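Local coordinates for protein pentafunctional AROM polypeptide (Schizosaccharomyces pombe, PDB 5SWV) that probably carries out several central steps of the shikimate pathway, this fragment holding the dehydroquinate dehydratase and shikimate dehydrogenase parts of the polypeptide, at residues L181-F186 / L200-R205; F206-R211 / G232-K237. All coordinates share one frame; numbering follows the deposited sequence.

Interaction 1. Residues L181-F186 / L200-R205; sequences LELEEF and LFNMGR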
ATOM      1  N   LEU A 181       0.311 -28.985  14.588  1.00 39.98           N
ATOM      2  CA  LEU A 181      -1.027 -29.263  15.107  1.00 40.43           C
ATOM      3  C   LEU A 181      -1.166 -28.921  16.590  1.00 40.06           C
ATOM      4  O   LEU A 181      -2.164 -28.332  16.993  1.00 40.88           O
ATOM      5  CB  LEU A 181      -1.403 -30.724  14.857  1.00 40.85           C
ATOM      6  CG  LEU A 181      -1.417 -31.161  13.384  1.00 41.57           C
ATOM      7  CD1 LEU A 181      -1.959 -32.570  13.283  1.00 42.60           C
ATOM      8  CD2 LEU A 181      -2.247 -30.243  12.501  1.00 41.71           C
ATOM      9  N   GLU A 182      -0.181 -29.285  17.402  1.00 39.19           N
ATOM     10  CA  GLU A 182      -0.200 -28.891  18.807  1.00 39.21           C
ATOM     11  C   GLU A 182      -0.224 -27.359  18.934  1.00 38.27           C
ATOM     12  O   GLU A 182      -0.894 -26.810  19.800  1.00 37.72           O
ATOM     13  CB  GLU A 182       0.977 -29.519  19.557  1.00 39.71           C
ATOM     14  CG  GLU A 182       0.772 -31.012  19.783  1.00 41.09           C
ATOM     15  CD  GLU A 182       1.976 -31.764  20.336  1.00 42.09           C
ATOM     16  OE1 GLU A 182       1.873 -32.994  20.466  1.00 42.96           O
ATOM     17  OE2 GLU A 182       3.019 -31.161  20.651  1.00 43.36           O
ATOM     18  N   LEU A 183       0.480 -26.692  18.029  1.00 37.75           N
ATOM     19  CA  LEU A 183       0.533 -25.250  17.996  1.00 37.99           C
ATOM     20  C   LEU A 183      -0.848 -24.637  17.754  1.00 39.34           C
ATOM     21  O   LEU A 183      -1.191 -23.664  18.412  1.00 39.69           O
ATOM     22  CB  LEU A 183       1.549 -24.781  16.955  1.00 37.15           C
ATOM     23  CG  LEU A 183       1.751 -23.278  16.810  1.00 36.83           C
ATOM     24  CD1 LEU A 183       3.140 -22.953  16.296  1.00 36.71           C
ATOM     25  CD2 LEU A 183       0.701 -22.655  15.906  1.00 37.06           C
ATOM     26  N   GLU A 184      -1.641 -25.194  16.838  1.00 40.54           N
ATOM     27  CA  GLU A 184      -3.016 -24.711  16.622  1.00 41.64           C
ATOM     28  C   GLU A 184      -3.934 -24.919  17.831  1.00 42.22           C
ATOM     29  O   GLU A 184      -4.734 -24.045  18.147  1.00 42.32           O
ATOM     30  CB  GLU A 184      -3.661 -25.344  15.383  1.00 42.47           C
ATOM     31  CG  GLU A 184      -3.005 -25.024  14.037  1.00 42.84           C
ATOM     32  CD  GLU A 184      -2.740 -23.545  13.791  1.00 42.88           C
ATOM     33  OE1 GLU A 184      -3.659 -22.719  14.005  1.00 41.47           O
ATOM     34  OE2 GLU A 184      -1.594 -23.224  13.372  1.00 44.18           O
ATOM     35  N   GLU A 185      -3.824 -26.066  18.495  1.00 43.69           N
ATOM     36  CA  GLU A 185      -4.490 -26.278  19.795  1.00 45.27           C
ATOM     37  C   GLU A 185      -4.136 -25.166  20.765  1.00 44.15           C
ATOM     38  O   GLU A 185      -5.022 -24.557  21.369  1.00 44.31           O
ATOM     39  CB  GLU A 185      -4.095 -27.615  20.416  1.00 46.90           C
ATOM     40  CG  GLU A 185      -4.970 -28.761  19.961  1.00 50.02           C
ATOM     41  CD  GLU A 185      -4.244 -30.109  19.889  1.00 53.72           C
ATOM     42  OE1 GLU A 185      -3.211 -30.329  20.587  1.00 54.79           O
ATOM     43  OE2 GLU A 185      -4.728 -30.969  19.116  1.00 56.19           O
ATOM     44  N   PHE A 186      -2.834 -24.914  20.887  1.00 42.81           N
ATOM     45  CA  PHE A 186      -2.326 -23.848  21.726  1.00 42.15           C
ATOM     46  C   PHE A 186      -2.904 -22.490  21.303  1.00 41.74           C
ATOM     47  O   PHE A 186      -3.415 -21.761  22.136  1.00 41.06           O
ATOM     48  CB  PHE A 186      -0.789 -23.832  21.712  1.00 42.27           C
ATOM     49  CG  PHE A 186      -0.186 -22.726  22.544  1.00 42.13           C
ATOM     50  CD1 PHE A 186       0.052 -22.910  23.902  1.00 42.21           C
ATOM     51  CD2 PHE A 186       0.123 -21.494  21.975  1.00 42.01           C
ATOM     52  CE1 PHE A 186       0.591 -21.893  24.676  1.00 41.94           C
ATOM     53  CE2 PHE A 186       0.655 -20.469  22.746  1.00 41.97           C
ATOM     54  CZ  PHE A 186       0.891 -20.670  24.097  1.00 41.90           C
ATOM     55  N   LEU A 200       2.231 -16.332  15.826  1.00 34.34           N
ATOM     56  CA  LEU A 200       2.531 -17.662  16.336  1.00 34.38           C
ATOM     57  C   LEU A 200       2.731 -18.668  15.214  1.00 33.37           C
ATOM     58  O   LEU A 200       1.838 -18.894  14.416  1.00 32.91           O
ATOM     59  CB  LEU A 200       1.387 -18.097  17.231  1.00 35.64           C
ATOM     60  CG  LEU A 200       1.431 -19.489  17.860  1.00 36.88           C
ATOM     61  CD1 LEU A 200       2.579 -19.573  18.854  1.00 37.22           C
ATOM     62  CD2 LEU A 200       0.099 -19.816  18.530  1.00 37.43           C
ATOM     63  N   PHE A 201       3.916 -19.265  15.167  1.00 33.15           N
ATOM     64  CA  PHE A 201       4.263 -20.275  14.163  1.00 32.62           C
ATOM     65  C   PHE A 201       5.535 -21.009  14.549  1.00 32.69           C
ATOM     66  O   PHE A 201       6.161 -20.689  15.550  1.00 31.67           O
ATOM     67  CB  PHE A 201       4.435 -19.647  12.780  1.00 31.92           C
ATOM     68  CG  PHE A 201       5.511 -18.612  12.703  1.00 31.54           C
ATOM     69  CD1 PHE A 201       5.255 -17.290  13.072  1.00 31.53           C
ATOM     70  CD2 PHE A 201       6.771 -18.928  12.216  1.00 31.65           C
ATOM     71  CE1 PHE A 201       6.246 -16.318  12.979  1.00 31.12           C
ATOM     72  CE2 PHE A 201       7.765 -17.954  12.111  1.00 31.48           C
ATOM     73  CZ  PHE A 201       7.503 -16.653  12.507  1.00 31.18           C
ATOM     74  N   ASN A 202       5.878 -22.019  13.756  1.00 33.58           N
ATOM     75  CA  ASN A 202       7.114 -22.755  13.893  1.00 34.28           C
ATOM     76  C   ASN A 202       7.960 -22.482  12.675  1.00 35.56           C
ATOM     77  O   ASN A 202       7.479 -22.592  11.537  1.00 34.69           O
ATOM     78  CB  ASN A 202       6.859 -24.251  13.979  1.00 34.29           C
ATOM     79  CG  ASN A 202       6.052 -24.639  15.206  1.00 34.34           C
ATOM     80  OD1 ASN A 202       6.366 -24.230  16.321  1.00 34.37           O
ATOM     81  ND2 ASN A 202       5.013 -25.439  15.008  1.00 34.43           N
ATOM     82  N   MET A 203       9.215 -22.114  12.918  1.00 37.06           N
ATOM     83  CA  MET A 203      10.198 -22.067  11.854  1.00 38.85           C
ATOM     84  C   MET A 203      10.703 -23.483  11.564  1.00 38.47           C
ATOM     85  O   MET A 203      10.330 -24.439  12.255  1.00 38.53           O
ATOM     86  CB  MET A 203      11.315 -21.079  12.184  1.00 40.86           C
ATOM     87  CG  MET A 203      12.223 -21.419  13.361  1.00 43.30           C
ATOM     88  SD  MET A 203      13.442 -20.134  13.777  1.00 45.91           S
ATOM     89  CE  MET A 203      12.540 -18.610  13.565  1.00 45.39           C
ATOM     90  N   GLY A 204      11.525 -23.608  10.529  1.00 38.13           N
ATOM     91  CA  GLY A 204      11.965 -24.904  10.030  1.00 38.13           C
ATOM     92  C   GLY A 204      11.129 -25.279   8.831  1.00 38.88           C
ATOM     93  O   GLY A 204       9.980 -24.866   8.724  1.00 38.47           O
ATOM     94  N   ARG A 205      11.704 -26.068   7.928  1.00 40.30           N
ATOM     95  CA  ARG A 205      10.964 -26.597   6.777  1.00 40.67           C
ATOM     96  C   ARG A 205       9.766 -27.428   7.192  1.00 39.45           C
ATOM     97  O   ARG A 205       8.756 -27.419   6.496  1.00 38.59           O
ATOM     98  CB  ARG A 205      11.863 -27.438   5.881  1.00 42.35           C
ATOM     99  CG  ARG A 205      12.950 -26.622   5.210  1.00 43.76           C
ATOM    100  CD  ARG A 205      13.724 -27.411   4.152  1.00 45.16           C
ATOM    101  NE  ARG A 205      14.206 -26.510   3.103  1.00 46.38           N
ATOM    102  CZ  ARG A 205      13.424 -25.892   2.205  1.00 48.36           C
ATOM    103  NH1 ARG A 205      13.974 -25.074   1.313  1.00 48.81           N
ATOM    104  NH2 ARG A 205      12.090 -26.068   2.179  1.00 49.51           N
TER
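L183 lies opposite F201, their CA atoms 7.3 Å apart, where helix 181-186 runs back almost antiparallel to strand 200-203, the two axes crossing at 164° and approaching to 9.0 Å. With CG anti to the backbone N (chi1 -179°), the fork of L183 is carried toward the strand, and there its methyls part. CD2 lies 3.8 Å from L200 CG, the two side chains lying side by side and pointing opposite ways. CD1 meets the amide of N202, 3.4 Å from its ND2 and scarcely farther from its OD1, and it also lies 3.5 Å from the backbone carbon C of F201. One turn on, F186 offers its ring edge to L200, with CD2 of the leucine in the ring plane and 3.8 Å from CD2 of the phenylalanine. W148 extends this cluster, touching L183, L200 and the F186 ring. Residues 181-186 thus meet the strand through apolar contact, while N180, one residue earlier on the same helix, adds a polar tie by accepting from N202 ND2; with W148 NE1 donating to OD1, the buried amide that L183 covers has both its polar atoms satisfied.

Interaction 2. Residues F206-R211 / G232-K237; sequences FGQLSR and GQLTVK
Residues Q208 and R211, one turn apart on helix 208-213, lie against G232-L234 in a largely buried helix-to-loop contact, against the loop that leads into helix 236-245. Much of what they meet is backbone. G232 has backbone angles of 96/-1°, a left-handed conformation, and with no side chain it lets both residues approach its peptide. Q208 lies alongside it, with CG 3.3 Å from G232 O. CG of Q208 is anti to its own carbonyl carbon (chi1 -67°), and the chain runs on extended, so that the terminal amide passes G232. There Q208 NE2 comes within 4.0 Å of L234 CD2, while a water donates both to Q208 OE1, at 2.7 Å, and to Q233 O, joining helix and loop through solvent. R211 is likewise extended from CG to NE. Its guanidinium spreads over Q233, the residue after G232, whose CA sits 3.5 Å above the middle of the plane. R211 NE lies near G232 O, but the angle is poor for a hydrogen bond; the polar grip comes instead from P231 O, which accepts from R211 NH2. The Q233 amide turns elsewhere, bonding to A229 N and T16 OG1. Within 206-211, G207 O accepts from both S210 N and S210 OG; the hydroxyl donates in the carbonyl plane, onto a lone pair, at 2.7 Å. T235, at the N-cap, uses its side chain to cap helix 236-245. The arrangement belongs to the closing part of an eight-stranded beta/alpha barrel, the fold of type I dehydroquinases: an arginine from the helix after the seventh strand lies flat over the loop that follows the eighth.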
ATOM      1  N   PHE A 206       9.880 -28.143   8.313  1.00 39.06           N
ATOM      2  CA  PHE A 206       8.740 -28.877   8.882  1.00 39.35           C
ATOM      3  C   PHE A 206       7.647 -27.938   9.408  1.00 38.36           C
ATOM      4  O   PHE A 206       6.479 -28.307   9.452  1.00 38.36           O
ATOM      5  CB  PHE A 206       9.159 -29.787  10.045  1.00 40.40           C
ATOM      6  CG  PHE A 206       9.902 -31.049   9.653  1.00 41.11           C
ATOM      7  CD1 PHE A 206       9.321 -31.996   8.804  1.00 41.70           C
ATOM      8  CD2 PHE A 206      11.149 -31.346  10.231  1.00 41.25           C
ATOM      9  CE1 PHE A 206       9.994 -33.181   8.496  1.00 41.62           C
ATOM     10  CE2 PHE A 206      11.821 -32.530   9.925  1.00 41.36           C
ATOM     11  CZ  PHE A 206      11.243 -33.445   9.054  1.00 41.42           C
ATOM     12  N   GLY A 207       8.027 -26.733   9.831  1.00 37.88           N
ATOM     13  CA  GLY A 207       7.086 -25.752  10.393  1.00 36.33           C
ATOM     14  C   GLY A 207       6.178 -25.035   9.416  1.00 35.33           C
ATOM     15  O   GLY A 207       5.238 -24.357   9.826  1.00 35.17           O
ATOM     16  N   GLN A 208       6.430 -25.206   8.123  1.00 34.74           N
ATOM     17  CA  GLN A 208       5.798 -24.375   7.087  1.00 34.10           C
ATOM     18  C   GLN A 208       4.263 -24.337   7.134  1.00 34.41           C
ATOM     19  O   GLN A 208       3.669 -23.286   6.885  1.00 33.70           O
ATOM     20  CB  GLN A 208       6.304 -24.762   5.685  1.00 33.47           C
ATOM     21  CG  GLN A 208       7.783 -24.429   5.475  1.00 32.76           C
ATOM     22  CD  GLN A 208       8.319 -24.726   4.093  1.00 31.96           C
ATOM     23  OE1 GLN A 208       9.521 -24.715   3.882  1.00 32.02           O
ATOM     24  NE2 GLN A 208       7.443 -24.993   3.154  1.00 31.82           N
ATOM     25  N   LEU A 209       3.621 -25.453   7.468  1.00 34.86           N
ATOM     26  CA  LEU A 209       2.171 -25.429   7.701  1.00 35.33           C
ATOM     27  C   LEU A 209       1.750 -24.311   8.692  1.00 35.66           C
ATOM     28  O   LEU A 209       0.764 -23.595   8.441  1.00 36.11           O
ATOM     29  CB  LEU A 209       1.668 -26.783   8.224  1.00 35.40           C
ATOM     30  CG  LEU A 209       0.165 -26.878   8.523  1.00 35.74           C
ATOM     31  CD1 LEU A 209      -0.705 -26.581   7.313  1.00 35.44           C
ATOM     32  CD2 LEU A 209      -0.177 -28.245   9.073  1.00 36.71           C
ATOM     33  N   SER A 210       2.474 -24.169   9.805  1.00 34.98           N
ATOM     34  CA  SER A 210       2.071 -23.226  10.838  1.00 34.71           C
ATOM     35  C   SER A 210       2.168 -21.778  10.355  1.00 34.25           C
ATOM     36  O   SER A 210       1.368 -20.954  10.758  1.00 34.66           O
ATOM     37  CB  SER A 210       2.891 -23.413  12.115  1.00 35.08           C
ATOM     38  OG  SER A 210       4.249 -23.006  11.940  1.00 34.84           O
ATOM     39  N   ARG A 211       3.145 -21.469   9.502  1.00 34.40           N
ATOM     40  CA  ARG A 211       3.260 -20.127   8.882  1.00 34.36           C
ATOM     41  C   ARG A 211       2.039 -19.824   8.022  1.00 34.76           C
ATOM     42  O   ARG A 211       1.472 -18.730   8.081  1.00 35.79           O
ATOM     43  CB  ARG A 211       4.497 -20.017   7.975  1.00 33.95           C
ATOM     44  CG  ARG A 211       5.849 -20.073   8.674  1.00 33.93           C
ATOM     45  CD  ARG A 211       6.937 -20.106   7.623  1.00 34.28           C
ATOM     46  NE  ARG A 211       8.301 -20.113   8.144  1.00 34.64           N
ATOM     47  CZ  ARG A 211       8.961 -19.057   8.612  1.00 34.74           C
ATOM     48  NH1 ARG A 211       8.384 -17.858   8.688  1.00 35.68           N
ATOM     49  NH2 ARG A 211      10.213 -19.210   9.028  1.00 34.81           N
ATOM     50  N   GLY A 232      12.319 -22.132   6.505  1.00 34.60           N
ATOM     51  CA  GLY A 232      10.924 -22.407   6.241  1.00 35.16           C
ATOM     52  C   GLY A 232      10.165 -21.209   5.745  1.00 35.52           C
ATOM     53  O   GLY A 232       8.991 -21.314   5.445  1.00 36.16           O
ATOM     54  N   GLN A 233      10.822 -20.067   5.631  1.00 35.92           N
ATOM     55  CA  GLN A 233      10.127 -18.849   5.262  1.00 35.81           C
ATOM     56  C   GLN A 233       9.676 -18.900   3.818  1.00 35.11           C
ATOM     57  O   GLN A 233      10.405 -19.381   2.955  1.00 35.33           O
ATOM     58  CB  GLN A 233      11.037 -17.661   5.450  1.00 36.77           C
ATOM     59  CG  GLN A 233      10.344 -16.323   5.280  1.00 37.50           C
ATOM     60  CD  GLN A 233      11.269 -15.174   5.617  1.00 37.94           C
ATOM     61  OE1 GLN A 233      12.502 -15.297   5.525  1.00 37.25           O
ATOM     62  NE2 GLN A 233      10.682 -14.042   6.017  1.00 38.29           N
ATOM     63  N   LEU A 234       8.481 -18.367   3.584  1.00 34.38           N
ATOM     64  CA  LEU A 234       7.839 -18.347   2.276  1.00 33.52           C
ATOM     65  C   LEU A 234       7.773 -16.939   1.689  1.00 32.13           C
ATOM     66  O   LEU A 234       7.806 -15.966   2.418  1.00 31.39           O
ATOM     67  CB  LEU A 234       6.416 -18.869   2.427  1.00 33.86           C
ATOM     68  CG  LEU A 234       6.271 -20.311   2.902  1.00 34.48           C
ATOM     69  CD1 LEU A 234       4.804 -20.654   3.169  1.00 34.66           C
ATOM     70  CD2 LEU A 234       6.881 -21.275   1.882  1.00 34.60           C
ATOM     71  N   THR A 235       7.660 -16.855   0.369  1.00 31.44           N
ATOM     72  CA  THR A 235       7.377 -15.605  -0.307  1.00 31.47           C
ATOM     73  C   THR A 235       5.871 -15.385  -0.263  1.00 32.35           C
ATOM     74  O   THR A 235       5.118 -16.306   0.100  1.00 33.07           O
ATOM     75  CB  THR A 235       7.882 -15.574  -1.768  1.00 30.94           C
ATOM     76  OG1 THR A 235       7.191 -16.543  -2.566  1.00 30.57           O
ATOM     77  CG2 THR A 235       9.367 -15.832  -1.839  1.00 30.97           C
ATOM     78  N   VAL A 236       5.434 -14.174  -0.624  1.00 32.09           N
ATOM     79  CA  VAL A 236       4.002 -13.856  -0.687  1.00 32.10           C
ATOM     80  C   VAL A 236       3.289 -14.744  -1.698  1.00 32.42           C
ATOM     81  O   VAL A 236       2.190 -15.239  -1.430  1.00 32.77           O
ATOM     82  CB  VAL A 236       3.743 -12.348  -0.980  1.00 31.83           C
ATOM     83  CG1 VAL A 236       2.309 -12.079  -1.433  1.00 31.61           C
ATOM     84  CG2 VAL A 236       4.029 -11.534   0.270  1.00 31.74           C
ATOM     85  N   LYS A 237       3.913 -14.932  -2.851  1.00 32.94           N
ATOM     86  CA  LYS A 237       3.362 -15.808  -3.876  1.00 34.00           C
ATOM     87  C   LYS A 237       3.153 -17.235  -3.358  1.00 33.91           C
ATOM     88  O   LYS A 237       2.084 -17.828  -3.523  1.00 33.62           O
ATOM     89  CB  LYS A 237       4.283 -15.845  -5.081  1.00 34.69           C
ATOM     90  CG  LYS A 237       3.632 -16.513  -6.263  1.00 35.99           C
ATOM     91  CD  LYS A 237       4.606 -16.634  -7.409  1.00 37.34           C
ATOM     92  CE  LYS A 237       3.882 -17.054  -8.673  1.00 38.20           C
ATOM     93  NZ  LYS A 237       4.758 -17.898  -9.522  1.00 39.38           N
TER
HETATM   94  O   HOH W   1      10.471 -22.403   2.828  1.00 42.07           O

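In the fold
Interactions 1 and 2 follow in series along the closing beta/alpha units of the barrel, their centres about 11 Å apart. Interaction 1 seats helix 177-193 on strand 198-203; the chain then turns directly into helix 208-213, which interaction 2 ties to the loop beyond strand 218-220. They also touch: S210 OG lies 2.6 Å from N202 N, a probable hydrogen bond, and R211 NH1 packs 3.5 Å from F201 CE2. The F201 side chain leaves the strand away from helix 181-186, and it packs on R211, K169 and V171. Type I dehydroquinases generally have their active site at the C-terminal ends of the barrel strands, the end from which G232-L234 follows.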